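Local coordinates for hypothetical protein PH1570 (Pyrococcus horikoshii, PDB 2HQ4), which is of unknown function, a hypothetical archaeal protein of the Ph1570 family that folds as an antiparallel sheet with helices, at residues 53-57 with 58-62. Residues are numbered along the deposited sequence; the frame is centred on the assembly and turned at random.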
loop_
_atom_site.group_PDB
_atom_site.type_symbol
_atom_site.label_atom_id
_atom_site.label_comp_id
_atom_site.label_asym_id
_atom_site.label_seq_id
_atom_site.Cartn_x
_atom_site.Cartn_y
_atom_site.Cartn_z
ATOM N N PRO A 53 -10.188 -6.279 -14.735
ATOM C CA PRO A 53 -10.366 -6.286 -16.191
ATOM C C PRO A 53 -10.308 -7.667 -16.857
ATOM O O PRO A 53 -11.028 -7.884 -17.819
ATOM C CB PRO A 53 -9.203 -5.408 -16.690
ATOM C CG PRO A 53 -8.920 -4.452 -15.536
ATOM C CD PRO A 53 -9.071 -5.391 -14.343
ATOM N N GLU A 54 -9.457 -8.582 -16.391
ATOM C CA GLU A 54 -9.408 -9.938 -16.950
ATOM C C GLU A 54 -10.523 -10.842 -16.429
ATOM O O GLU A 54 -10.972 -11.717 -17.158
ATOM C CB GLU A 54 -8.100 -10.661 -16.637
ATOM C CG GLU A 54 -6.877 -10.149 -17.275
ATOM C CD GLU A 54 -5.617 -10.640 -16.540
ATOM O OE1 GLU A 54 -5.424 -11.889 -16.405
ATOM O OE2 GLU A 54 -4.827 -9.784 -16.105
ATOM N N TYR A 55 -10.959 -10.666 -15.184
ATOM C CA TYR A 55 -11.915 -11.609 -14.557
ATOM C C TYR A 55 -13.395 -11.202 -14.506
ATOM O O TYR A 55 -14.280 -12.060 -14.295
ATOM C CB TYR A 55 -11.470 -11.927 -13.125
ATOM C CG TYR A 55 -10.324 -12.927 -13.054
ATOM C CD1 TYR A 55 -10.564 -14.296 -12.888
ATOM C CD2 TYR A 55 -9.018 -12.499 -13.181
ATOM C CE1 TYR A 55 -9.501 -15.211 -12.866
ATOM C CE2 TYR A 55 -7.962 -13.373 -13.107
ATOM C CZ TYR A 55 -8.202 -14.726 -12.953
ATOM O OH TYR A 55 -7.130 -15.567 -12.902
ATOM N N GLY A 56 -13.690 -9.918 -14.634
ATOM C CA GLY A 56 -15.014 -9.421 -14.228
ATOM C C GLY A 56 -15.156 -9.425 -12.703
ATOM O O GLY A 56 -14.252 -9.892 -11.981
ATOM N N ARG A 57 -16.286 -8.934 -12.192
ATOM C CA ARG A 57 -16.329 -8.644 -10.750
ATOM C C ARG A 57 -16.905 -9.713 -9.809
ATOM O O ARG A 57 -16.841 -9.572 -8.551
ATOM C CB ARG A 57 -16.749 -7.200 -10.442
ATOM C CG ARG A 57 -18.180 -6.819 -10.503
ATOM C CD ARG A 57 -18.286 -5.506 -9.729
ATOM N NE ARG A 57 -17.347 -4.478 -10.219
ATOM C CZ ARG A 57 -16.584 -3.708 -9.435
ATOM N NH1 ARG A 57 -16.613 -3.854 -8.117
ATOM N NH2 ARG A 57 -15.782 -2.789 -9.966
ATOM N N GLU A 58 -17.397 -10.787 -10.429
ATOM C CA GLU A 58 -17.610 -12.073 -9.761
ATOM C C GLU A 58 -16.672 -12.890 -8.876
ATOM O O GLU A 58 -16.817 -12.956 -7.634
ATOM C CB GLU A 58 -18.885 -12.771 -10.269
ATOM C CG GLU A 58 -18.642 -14.022 -11.161
ATOM C CD GLU A 58 -18.881 -15.380 -10.435
ATOM O OE1 GLU A 58 -19.670 -15.440 -9.445
ATOM O OE2 GLU A 58 -18.301 -16.406 -10.888
ATOM N N TYR A 59 -15.673 -13.449 -9.518
ATOM C CA TYR A 59 -14.741 -14.373 -8.914
ATOM C C TYR A 59 -13.506 -13.772 -9.596
ATOM O O TYR A 59 -13.325 -13.841 -10.824
ATOM C CB TYR A 59 -14.965 -15.822 -9.332
ATOM C CG TYR A 59 -14.051 -16.713 -8.536
ATOM C CD1 TYR A 59 -14.389 -17.077 -7.240
ATOM C CD2 TYR A 59 -12.837 -17.167 -9.055
ATOM C CE1 TYR A 59 -13.567 -17.872 -6.490
ATOM C CE2 TYR A 59 -11.994 -17.990 -8.283
ATOM C CZ TYR A 59 -12.378 -18.333 -7.013
ATOM O OH TYR A 59 -11.581 -19.136 -6.209
ATOM N N VAL A 60 -12.688 -13.135 -8.769
ATOM C CA VAL A 60 -11.377 -12.697 -9.208
ATOM C C VAL A 60 -10.419 -13.634 -8.518
ATOM O O VAL A 60 -10.103 -13.455 -7.334
ATOM C CB VAL A 60 -11.111 -11.251 -8.799
ATOM C CG1 VAL A 60 -9.714 -10.824 -9.259
ATOM C CG2 VAL A 60 -12.174 -10.357 -9.417
ATOM N N TYR A 61 -9.996 -14.664 -9.249
ATOM C CA TYR A 61 -9.138 -15.723 -8.713
ATOM C C TYR A 61 -7.928 -15.259 -7.829
ATOM O O TYR A 61 -7.801 -15.726 -6.695
ATOM C CB TYR A 61 -8.686 -16.641 -9.841
ATOM C CG TYR A 61 -7.754 -17.704 -9.389
ATOM C CD1 TYR A 61 -8.230 -18.959 -9.005
ATOM C CD2 TYR A 61 -6.386 -17.446 -9.305
ATOM C CE1 TYR A 61 -7.350 -19.912 -8.564
ATOM C CE2 TYR A 61 -5.534 -18.355 -8.876
ATOM C CZ TYR A 61 -5.997 -19.585 -8.489
ATOM O OH TYR A 61 -5.059 -20.495 -8.058
ATOM N N PRO A 62 -7.038 -14.372 -8.365
ATOM C CA PRO A 62 -5.880 -13.928 -7.569
ATOM C C PRO A 62 -6.254 -13.276 -6.265
ATOM O O PRO A 62 -5.507 -13.445 -5.319
ATOM C CB PRO A 62 -5.166 -12.891 -8.475
ATOM C CG PRO A 62 -6.219 -12.475 -9.528
ATOM C CD PRO A 62 -7.003 -13.793 -9.729
#
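With CG of Tyr55 anti to its own carbonyl carbon (chi1 -78°), the phenol ring is laid over the backbone that comes back round the turn from Tyr59 to Pro62. One ring face receives the peptide between Val60 and Tyr61: Tyr61 N stands 3.6 Å above the plane, displaced toward the rim. Further out, Tyr55 CE1 meets Tyr61 CB at 3.4 Å and the two side chains run alongside each other, while on the other ring branch CE2 touches Pro62 CD at 3.5 Å. Nearer the ring's root, Tyr55 CD1 lies 3.5 Å from Tyr59 O. Val60 CG2 packs 3.3 Å from Gly56 O, a buried carbonyl oxygen with no polar partner in the model. Replacing Tyr55 by an alanine would remove the ring and is likely to leave the Val60-Tyr61 peptide without that cover and Glu13 without its phenol partner. Gly56, with a positive phi (71°), is the first residue to leave the helical conformation after helix 40-55, and Val60 occupies the N-cap position of helix 61-70. The ring thus spans the short loop joining these helices, tied to strand 10-13 by the Tyr55 OH to Glu13 OE2 hydrogen bond, while Val60 and Pro62 pack against Tyr51 of helix 40-55.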